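Local coordinates for protein alginase (Pseudoalteromonas, PDB 4Q8K) that probably cleaves alginate by beta-elimination, as a polysaccharide lyase of family 18 whose catalytic domain carries a bound calcium ion, at residues 255-263 with 274-285; 214-225 with 237-245. All blocks are in the same frame, centred on the assembly; numbering follows the deposited sequence.

Interaction 1 (255-263 with 274-285); sequences NGIFDVYVR and FALGTMTSGETF. With CA (calcium ion), chain B.
F274 and V262 form an antiparallel hydrogen-bonded pair: F274 N gives to V262 O and V262 N to F274 O, while V262 CG1 lies 3.9 Å from F274 CB. At A275 the facing residue is Y261, whose CB comes within 3.2 Å of F274 O; with its CG set between backbone N and carbonyl carbon (chi1 61°), the ring leads away from this strand. L276 and G277 then both face V260, a classic beta bulge: V260 O takes L276 N at 2.8 Å and G277 N at 3.1 Å, and the register slips by one residue. L276 CD1 packs on V262 CB, and V298 of strand 295-300 touches both side chains. The two strands form the hairpin 257-265/271-280 of an antiparallel sheet in the alginate lyase domain, of the concanavalin-like, jelly-roll class. T278 sits beside D259 and points the same way, its CG2 3.6 Å from D259 OD1; that carboxylate is itself held by the backbone N atoms of D250 and S251. M279 exchanges two backbone bonds with F258, and its SD lies 4.0 Å from V260 CG2. M279 O and S281 N meet the F258 ring at its edge. A water joins S281 N to G256 O, next to the Asx turn in which N255 OD1 accepts I257 N; N255 OD1 and I257 O both bind calcium at 2.4 Å. Past the type II turn T280-E283, the F285 ring brings CZ within 4.2 Å of V260 CG1.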
loop_
_atom_site.group_PDB
_atom_site.type_symbol
_atom_site.label_atom_id
_atom_site.label_comp_id
_atom_site.label_asym_id
_atom_site.label_seq_id
_atom_site.Cartn_x
_atom_site.Cartn_y
_atom_site.Cartn_z
ATOM N N ASN A 255 6.725 18.547 3.831
ATOM C CA ASN A 255 7.268 19.482 2.841
ATOM C C ASN A 255 6.834 19.196 1.403
ATOM O O ASN A 255 7.319 19.829 0.466
ATOM C CB ASN A 255 8.792 19.567 2.928
ATOM C CG ASN A 255 9.475 18.361 2.333
ATOM O OD1 ASN A 255 8.850 17.327 2.161
ATOM N ND2 ASN A 255 10.759 18.488 2.009
ATOM N N GLY A 256 5.916 18.247 1.231
ATOM C CA GLY A 256 5.357 17.975 -0.080
ATOM C C GLY A 256 6.194 17.004 -0.894
ATOM O O GLY A 256 5.786 16.574 -1.969
ATOM N N ILE A 257 7.376 16.672 -0.389
ATOM C CA ILE A 257 8.225 15.687 -1.050
ATOM C C ILE A 257 8.015 14.341 -0.377
ATOM O O ILE A 257 8.428 14.132 0.756
ATOM C CB ILE A 257 9.714 16.072 -0.990
ATOM C CG1 ILE A 257 9.933 17.428 -1.671
ATOM C CG2 ILE A 257 10.575 14.992 -1.646
ATOM C CD1 ILE A 257 11.390 17.895 -1.646
ATOM N N PHE A 258 7.352 13.424 -1.072
ATOM C CA PHE A 258 7.039 12.140 -0.480
ATOM C C PHE A 258 8.177 11.158 -0.711
ATOM O O PHE A 258 8.659 11.022 -1.829
ATOM C CB PHE A 258 5.746 11.587 -1.082
ATOM C CG PHE A 258 4.565 12.468 -0.849
ATOM C CD1 PHE A 258 4.252 13.478 -1.742
ATOM C CD2 PHE A 258 3.794 12.319 0.295
ATOM C CE1 PHE A 258 3.163 14.311 -1.515
ATOM C CE2 PHE A 258 2.705 13.151 0.534
ATOM C CZ PHE A 258 2.393 14.150 -0.375
ATOM N N ASP A 259 8.608 10.504 0.359
ATOM C CA ASP A 259 9.521 9.379 0.252
ATOM C C ASP A 259 8.736 8.163 -0.211
ATOM O O ASP A 259 7.619 7.914 0.252
ATOM C CB ASP A 259 10.150 9.083 1.607
ATOM C CG ASP A 259 11.108 10.169 2.045
ATOM O OD1 ASP A 259 12.123 10.373 1.346
ATOM O OD2 ASP A 259 10.838 10.826 3.066
ATOM N N VAL A 260 9.315 7.410 -1.135
ATOM C CA VAL A 260 8.727 6.147 -1.534
ATOM C C VAL A 260 9.712 5.091 -1.088
ATOM O O VAL A 260 10.877 5.112 -1.484
ATOM C CB VAL A 260 8.532 6.047 -3.055
ATOM C CG1 VAL A 260 7.939 4.686 -3.417
ATOM C CG2 VAL A 260 7.662 7.189 -3.562
ATOM N N TYR A 261 9.266 4.191 -0.227
ATOM C CA TYR A 261 10.169 3.213 0.347
ATOM C C TYR A 261 9.441 1.928 0.637
ATOM O O TYR A 261 8.200 1.866 0.592
ATOM C CB TYR A 261 10.833 3.750 1.629
ATOM C CG TYR A 261 9.885 4.101 2.762
ATOM C CD1 TYR A 261 9.522 3.154 3.717
ATOM C CD2 TYR A 261 9.390 5.386 2.892
ATOM C CE1 TYR A 261 8.679 3.478 4.763
ATOM C CE2 TYR A 261 8.533 5.722 3.940
ATOM C CZ TYR A 261 8.190 4.766 4.867
ATOM O OH TYR A 261 7.336 5.103 5.899
ATOM N N VAL A 262 10.218 0.901 0.944
ATOM C CA VAL A 262 9.650 -0.388 1.246
ATOM C C VAL A 262 10.148 -0.894 2.588
ATOM O O VAL A 262 11.297 -0.653 2.977
ATOM C CB VAL A 262 9.977 -1.405 0.126
ATOM C CG1 VAL A 262 11.495 -1.579 -0.002
ATOM C CG2 VAL A 262 9.298 -2.731 0.413
ATOM N N ARG A 263 9.274 -1.573 3.321
ATOM C CA ARG A 263 9.715 -2.357 4.467
ATOM C C ARG A 263 9.413 -3.807 4.167
ATOM O O ARG A 263 8.286 -4.138 3.760
ATOM C CB ARG A 263 8.958 -1.958 5.734
ATOM C CG ARG A 263 9.327 -0.596 6.265
ATOM C CD ARG A 263 8.496 -0.217 7.483
ATOM N NE ARG A 263 9.123 0.912 8.159
ATOM C CZ ARG A 263 9.999 0.776 9.146
ATOM N NH1 ARG A 263 10.320 -0.437 9.575
ATOM N NH2 ARG A 263 10.553 1.848 9.697
ATOM N N PHE A 274 14.062 0.336 3.048
ATOM C CA PHE A 274 14.895 0.727 1.921
ATOM C C PHE A 274 14.233 1.833 1.122
ATOM O O PHE A 274 13.090 1.694 0.688
ATOM C CB PHE A 274 15.123 -0.484 1.017
ATOM C CG PHE A 274 16.294 -0.340 0.085
ATOM C CD1 PHE A 274 16.147 0.277 -1.146
ATOM C CD2 PHE A 274 17.534 -0.855 0.431
ATOM C CE1 PHE A 274 17.228 0.391 -2.018
ATOM C CE2 PHE A 274 18.624 -0.738 -0.440
ATOM C CZ PHE A 274 18.464 -0.114 -1.667
ATOM N N ALA A 275 14.956 2.931 0.919
ATOM C CA ALA A 275 14.434 4.041 0.134
ATOM C C ALA A 275 14.514 3.772 -1.371
ATOM O O ALA A 275 15.571 3.405 -1.889
ATOM C CB ALA A 275 15.159 5.345 0.490
ATOM N N LEU A 276 13.394 3.975 -2.063
ATOM C CA LEU A 276 13.335 3.757 -3.506
ATOM C C LEU A 276 13.395 5.060 -4.294
ATOM O O LEU A 276 14.013 5.131 -5.342
ATOM C CB LEU A 276 12.067 2.964 -3.861
ATOM C CG LEU A 276 12.045 1.596 -3.163
ATOM C CD1 LEU A 276 10.652 0.977 -3.207
ATOM C CD2 LEU A 276 13.110 0.652 -3.758
ATOM N N GLY A 277 12.740 6.100 -3.798
ATOM C CA GLY A 277 12.750 7.369 -4.497
ATOM C C GLY A 277 11.987 8.433 -3.744
ATOM O O GLY A 277 11.605 8.224 -2.597
ATOM N N THR A 278 11.795 9.574 -4.399
ATOM C CA THR A 278 10.946 10.648 -3.894
ATOM C C THR A 278 10.085 11.189 -5.028
ATOM O O THR A 278 10.418 11.035 -6.200
ATOM C CB THR A 278 11.772 11.820 -3.317
ATOM O OG1 THR A 278 12.641 12.337 -4.334
ATOM C CG2 THR A 278 12.594 11.377 -2.117
ATOM N N MET A 279 8.970 11.825 -4.671
ATOM C CA MET A 279 8.073 12.403 -5.660
ATOM C C MET A 279 7.311 13.560 -5.046
ATOM O O MET A 279 7.176 13.642 -3.829
ATOM C CB MET A 279 7.062 11.361 -6.153
ATOM C CG MET A 279 6.127 10.835 -5.061
ATOM S SD MET A 279 5.108 9.446 -5.620
ATOM C CE MET A 279 4.395 10.144 -7.118
ATOM N N THR A 280 6.814 14.444 -5.903
ATOM C CA THR A 280 5.881 15.465 -5.467
ATOM C C THR A 280 4.472 15.106 -5.946
ATOM O O THR A 280 4.287 14.310 -6.874
ATOM C CB THR A 280 6.303 16.890 -5.928
ATOM O OG1 THR A 280 6.368 16.946 -7.361
ATOM C CG2 THR A 280 7.664 17.253 -5.339
ATOM N N SER A 281 3.480 15.675 -5.284
ATOM C CA SER A 281 2.090 15.405 -5.622
ATOM C C SER A 281 1.815 15.664 -7.103
ATOM O O SER A 281 2.153 16.729 -7.634
ATOM C CB SER A 281 1.173 16.270 -4.760
ATOM O OG SER A 281 -0.179 15.938 -4.989
ATOM N N GLY A 282 1.214 14.684 -7.772
ATOM C CA GLY A 282 0.925 14.816 -9.188
ATOM C C GLY A 282 1.899 14.047 -10.068
ATOM O O GLY A 282 1.661 13.856 -11.256
ATOM N N GLU A 283 3.010 13.614 -9.490
ATOM C CA GLU A 283 4.000 12.866 -10.257
ATOM C C GLU A 283 3.636 11.388 -10.347
ATOM O O GLU A 283 2.748 10.919 -9.635
ATOM C CB GLU A 283 5.398 13.072 -9.678
ATOM C CG GLU A 283 5.949 14.463 -9.961
ATOM C CD GLU A 283 7.402 14.615 -9.558
ATOM O OE1 GLU A 283 8.143 15.316 -10.282
ATOM O OE2 GLU A 283 7.805 14.043 -8.523
ATOM N N THR A 284 4.325 10.663 -11.228
ATOM C CA THR A 284 4.001 9.270 -11.503
ATOM C C THR A 284 5.276 8.441 -11.496
ATOM O O THR A 284 6.329 8.924 -11.910
ATOM C CB THR A 284 3.316 9.125 -12.882
ATOM O OG1 THR A 284 2.108 9.903 -12.912
ATOM C CG2 THR A 284 2.986 7.665 -13.186
ATOM N N PHE A 285 5.190 7.208 -10.999
ATOM C CA PHE A 285 6.335 6.300 -11.036
ATOM C C PHE A 285 5.877 4.888 -11.371
ATOM O O PHE A 285 4.677 4.607 -11.389
ATOM C CB PHE A 285 7.103 6.326 -9.711
ATOM C CG PHE A 285 6.332 5.766 -8.530
ATOM C CD1 PHE A 285 5.461 6.555 -7.805
ATOM C CD2 PHE A 285 6.524 4.452 -8.122
ATOM C CE1 PHE A 285 4.773 6.034 -6.714
ATOM C CE2 PHE A 285 5.851 3.931 -7.041
ATOM C CZ PHE A 285 4.973 4.718 -6.327
HETATM CA CA CA B . 8.969 15.023 2.901
HETATM O O HOH W 1 3.830 17.868 -3.459
HETATM O O HOH W 2 13.154 8.186 -0.079
HETATM O O HOH W 3 9.379 12.819 4.018
#

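Interaction 2 (214-225 with 237-245); sequences VEMSDGGKTIIS and KVYVSDTDE. With CA (calcium ion), chain B; SO4 (sulfate ion), chain C.
The Y239 ring carries I223 CG1 over one face, 4.1 Å from the ring centroid and 28° off its normal, a CH-pi contact between side chains that run side by side. K221 CE approaches the same ring obliquely, 3.7 Å from Y239 CD2. Beyond it, K221 NZ gives a hydrogen bond of 2.6 Å to O1 of a sulfate ion, while Y239 OH donates to its O3; the sulfate probably comes from the crystallisation liquor. The lysine arrives there fully extended, CG anti to the backbone N (chi1 172°), with its methylene groups running past S241 OG and T243 CG2. One water accepts from K221 NZ, donates to E245 OE2 and also bonds S241 OG and T243 OG1, bridging a lysine-glutamate pair too far apart for a salt bridge; E245 OE1 makes salt bridges with R263 and K273. Losing the ammonium group and its chain to an alanine here would probably cost water and sulfate one partner each and open a gap beside Y239. The second flat group, the D242 carboxylate, is shared: OD1 binds calcium at 2.4 Å, and OD2 receives G219 N at 2.7 Å from 35° above the carboxylate plane. Backbone bonds of T222 with V240, I224 N with V238 O and V238 N with S225 O define an antiparallel hairpin, 221-228 with 234-241. On the side away from Y239, V240 CG1 meets V214 CG1 tip to tip at 4.0 Å, and V240 CG2 meets I224 CD1. This apolar face packs the hairpin's sheet against the other one: V214 and M216 belong to strand 204-216, and I224 also touches F285 and L287 of strand 284-292 and V357 of strand 355-368.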
loop_
_atom_site.group_PDB
_atom_site.type_symbol
_atom_site.label_atom_id
_atom_site.label_comp_id
_atom_site.label_asym_id
_atom_site.label_seq_id
_atom_site.Cartn_x
_atom_site.Cartn_y
_atom_site.Cartn_z
ATOM N N VAL A 214 0.447 9.700 -7.770
ATOM C CA VAL A 214 -0.003 10.011 -6.422
ATOM C C VAL A 214 -0.247 11.504 -6.287
ATOM O O VAL A 214 0.612 12.309 -6.621
ATOM C CB VAL A 214 1.014 9.546 -5.347
ATOM C CG1 VAL A 214 0.502 9.873 -3.957
ATOM C CG2 VAL A 214 1.293 8.043 -5.468
ATOM N N GLU A 215 -1.445 11.864 -5.835
ATOM C CA GLU A 215 -1.773 13.251 -5.537
ATOM C C GLU A 215 -2.231 13.272 -4.088
ATOM O O GLU A 215 -3.211 12.613 -3.734
ATOM C CB GLU A 215 -2.891 13.749 -6.447
ATOM C CG GLU A 215 -2.553 13.752 -7.929
ATOM C CD GLU A 215 -3.796 13.887 -8.790
ATOM O OE1 GLU A 215 -4.191 15.036 -9.081
ATOM O OE2 GLU A 215 -4.395 12.849 -9.155
ATOM N N MET A 216 -1.510 13.996 -3.239
ATOM C CA MET A 216 -1.795 13.952 -1.806
ATOM C C MET A 216 -1.314 15.208 -1.092
ATOM O O MET A 216 -0.258 15.750 -1.418
ATOM C CB MET A 216 -1.152 12.712 -1.169
ATOM C CG MET A 216 -1.379 12.569 0.335
ATOM S SD MET A 216 -1.274 10.865 0.952
ATOM C CE MET A 216 0.376 10.389 0.417
ATOM N N SER A 217 -2.087 15.641 -0.099
ATOM C CA SER A 217 -1.726 16.795 0.724
ATOM C C SER A 217 -0.388 16.618 1.427
ATOM O O SER A 217 -0.017 15.507 1.813
ATOM C CB SER A 217 -2.790 17.025 1.796
ATOM O OG SER A 217 -4.081 17.091 1.230
ATOM N N ASP A 218 0.321 17.726 1.625
ATOM C CA ASP A 218 1.543 17.712 2.428
ATOM C C ASP A 218 1.325 16.941 3.729
ATOM O O ASP A 218 0.291 17.101 4.402
ATOM C CB ASP A 218 2.011 19.139 2.751
ATOM C CG ASP A 218 2.431 19.925 1.511
ATOM O OD1 ASP A 218 2.510 19.348 0.410
ATOM O OD2 ASP A 218 2.688 21.140 1.637
ATOM N N GLY A 219 2.295 16.102 4.076
ATOM C CA GLY A 219 2.285 15.373 5.332
ATOM C C GLY A 219 1.576 14.033 5.257
ATOM O O GLY A 219 1.605 13.257 6.216
ATOM N N GLY A 220 0.945 13.755 4.121
ATOM C CA GLY A 220 0.224 12.504 3.956
ATOM C C GLY A 220 1.146 11.290 3.969
ATOM O O GLY A 220 2.328 11.384 3.612
ATOM N N LYS A 221 0.616 10.150 4.407
ATOM C CA LYS A 221 1.357 8.887 4.400
ATOM C C LYS A 221 0.411 7.729 4.100
ATOM O O LYS A 221 -0.591 7.531 4.801
ATOM C CB LYS A 221 2.026 8.661 5.750
ATOM C CG LYS A 221 2.679 7.287 5.925
ATOM C CD LYS A 221 3.418 7.245 7.240
ATOM C CE LYS A 221 4.052 5.892 7.490
ATOM N NZ LYS A 221 4.804 5.852 8.790
ATOM N N THR A 222 0.732 6.952 3.070
ATOM C CA THR A 222 -0.133 5.835 2.709
ATOM C C THR A 222 0.671 4.588 2.381
ATOM O O THR A 222 1.850 4.675 2.020
ATOM C CB THR A 222 -1.005 6.168 1.494
ATOM O OG1 THR A 222 -1.825 5.030 1.177
ATOM C CG2 THR A 222 -0.137 6.530 0.290
ATOM N N ILE A 223 0.028 3.433 2.533
ATOM C CA ILE A 223 0.589 2.171 2.051
ATOM C C ILE A 223 -0.146 1.802 0.763
ATOM O O ILE A 223 -1.377 1.707 0.749
ATOM C CB ILE A 223 0.449 1.044 3.108
ATOM C CG1 ILE A 223 1.225 1.394 4.385
ATOM C CG2 ILE A 223 0.940 -0.312 2.553
ATOM C CD1 ILE A 223 0.944 0.436 5.520
ATOM N N ILE A 224 0.604 1.602 -0.325
ATOM C CA ILE A 224 -0.018 1.412 -1.643
ATOM C C ILE A 224 0.067 -0.036 -2.130
ATOM O O ILE A 224 -0.556 -0.399 -3.123
ATOM C CB ILE A 224 0.565 2.352 -2.741
ATOM C CG1 ILE A 224 2.044 2.061 -3.006
ATOM C CG2 ILE A 224 0.367 3.836 -2.386
ATOM C CD1 ILE A 224 2.583 2.806 -4.201
ATOM N N SER A 225 0.845 -0.847 -1.429
ATOM C CA SER A 225 0.876 -2.282 -1.699
ATOM C C SER A 225 1.478 -3.012 -0.505
ATOM O O SER A 225 2.367 -2.493 0.166
ATOM C CB SER A 225 1.621 -2.587 -3.008
ATOM O OG SER A 225 3.024 -2.484 -2.847
ATOM N N LYS A 237 5.586 -4.010 2.787
ATOM C CA LYS A 237 4.779 -2.799 2.701
ATOM C C LYS A 237 5.507 -1.758 1.869
ATOM O O LYS A 237 6.693 -1.514 2.079
ATOM C CB LYS A 237 4.503 -2.232 4.095
ATOM C CG LYS A 237 3.561 -3.068 4.931
ATOM C CD LYS A 237 3.543 -2.597 6.378
ATOM C CE LYS A 237 4.869 -2.908 7.076
ATOM N NZ LYS A 237 4.857 -2.464 8.499
ATOM N N VAL A 238 4.807 -1.164 0.919
ATOM C CA VAL A 238 5.374 -0.087 0.113
ATOM C C VAL A 238 4.656 1.192 0.490
ATOM O O VAL A 238 3.416 1.233 0.499
ATOM C CB VAL A 238 5.190 -0.332 -1.387
ATOM C CG1 VAL A 238 5.774 0.817 -2.196
ATOM C CG2 VAL A 238 5.840 -1.657 -1.790
ATOM N N TYR A 239 5.429 2.235 0.799
ATOM C CA TYR A 239 4.862 3.484 1.316
ATOM C C TYR A 239 5.108 4.664 0.398
ATOM O O TYR A 239 6.123 4.746 -0.296
ATOM C CB TYR A 239 5.505 3.886 2.643
ATOM C CG TYR A 239 5.354 2.946 3.811
ATOM C CD1 TYR A 239 6.070 1.762 3.867
ATOM C CD2 TYR A 239 4.526 3.276 4.891
ATOM C CE1 TYR A 239 5.964 0.913 4.941
ATOM C CE2 TYR A 239 4.417 2.424 5.981
ATOM C CZ TYR A 239 5.130 1.248 5.996
ATOM O OH TYR A 239 5.032 0.392 7.067
ATOM N N VAL A 240 4.181 5.606 0.458
ATOM C CA VAL A 240 4.378 6.942 -0.072
ATOM C C VAL A 240 4.109 7.882 1.112
ATOM O O VAL A 240 3.000 7.929 1.639
ATOM C CB VAL A 240 3.436 7.241 -1.247
ATOM C CG1 VAL A 240 3.645 8.661 -1.753
ATOM C CG2 VAL A 240 3.656 6.235 -2.375
ATOM N N SER A 241 5.140 8.602 1.543
ATOM C CA SER A 241 5.168 9.116 2.912
ATOM C C SER A 241 5.870 10.464 3.030
ATOM O O SER A 241 6.984 10.633 2.541
ATOM C CB SER A 241 5.870 8.084 3.808
ATOM O OG SER A 241 6.065 8.554 5.125
ATOM N N ASP A 242 5.233 11.408 3.721
ATOM C CA ASP A 242 5.788 12.755 3.859
ATOM C C ASP A 242 6.051 13.056 5.332
ATOM O O ASP A 242 5.534 14.028 5.870
ATOM C CB ASP A 242 4.841 13.796 3.237
ATOM C CG ASP A 242 5.446 15.200 3.174
ATOM O OD1 ASP A 242 6.666 15.324 3.375
ATOM O OD2 ASP A 242 4.710 16.182 2.923
ATOM N N THR A 243 6.842 12.208 5.979
ATOM C CA THR A 243 7.091 12.330 7.417
ATOM C C THR A 243 8.545 12.624 7.750
ATOM O O THR A 243 9.402 12.698 6.866
ATOM C CB THR A 243 6.740 11.040 8.180
ATOM O OG1 THR A 243 7.763 10.064 7.942
ATOM C CG2 THR A 243 5.376 10.500 7.750
ATOM N N ASP A 244 8.815 12.757 9.046
ATOM C CA ASP A 244 10.163 13.010 9.543
ATOM C C ASP A 244 10.883 11.717 9.904
ATOM O O ASP A 244 11.939 11.751 10.538
ATOM C CB ASP A 244 10.108 13.912 10.785
ATOM C CG ASP A 244 10.696 15.292 10.546
ATOM O OD1 ASP A 244 11.104 15.589 9.408
ATOM O OD2 ASP A 244 10.734 16.092 11.511
ATOM N N GLU A 245 10.320 10.569 9.524
ATOM C CA GLU A 245 10.996 9.314 9.828
ATOM C C GLU A 245 12.334 9.320 9.120
ATOM O O GLU A 245 12.400 9.572 7.916
ATOM C CB GLU A 245 10.189 8.092 9.393
ATOM C CG GLU A 245 10.973 6.792 9.576
ATOM C CD GLU A 245 10.167 5.538 9.279
ATOM O OE1 GLU A 245 10.801 4.474 9.117
ATOM O OE2 GLU A 245 8.915 5.615 9.223
HETATM CA CA CA B . 8.969 15.023 2.901
HETATM S S SO4 C . 5.062 2.323 10.412
HETATM O O1 SO4 C . 5.425 3.419 9.535
HETATM O O2 SO4 C . 4.503 2.830 11.661
HETATM O O3 SO4 C . 4.060 1.526 9.700
HETATM O O4 SO4 C . 6.233 1.493 10.700
HETATM O O HOH W 4 7.178 7.377 7.782
HETATM O O HOH W 3 9.379 12.819 4.018
#

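Overall arrangement
From the N terminus, strand 204-216 passes through a type II turn into 221-228, and interaction 2 closes the hairpin when 237-245 returns beside it. Interaction 1 opens only afterwards, pairing 255-263 with 274-285, so the two contacts lie in series and neither nest nor cross. Their centres are about 7 Å apart. Strands 234-241 and 257-265 are neighbours in one sheet, and the loop between them supplies D250 and V252, which bind the calcium together with D242, N255, I257 and a water common to both contacts. A salt bridge from R263 NH2 to E245 OE1 also joins the contacts. In the second sheet, 204-216 neighbours 284-292, so both contacts span the sandwich.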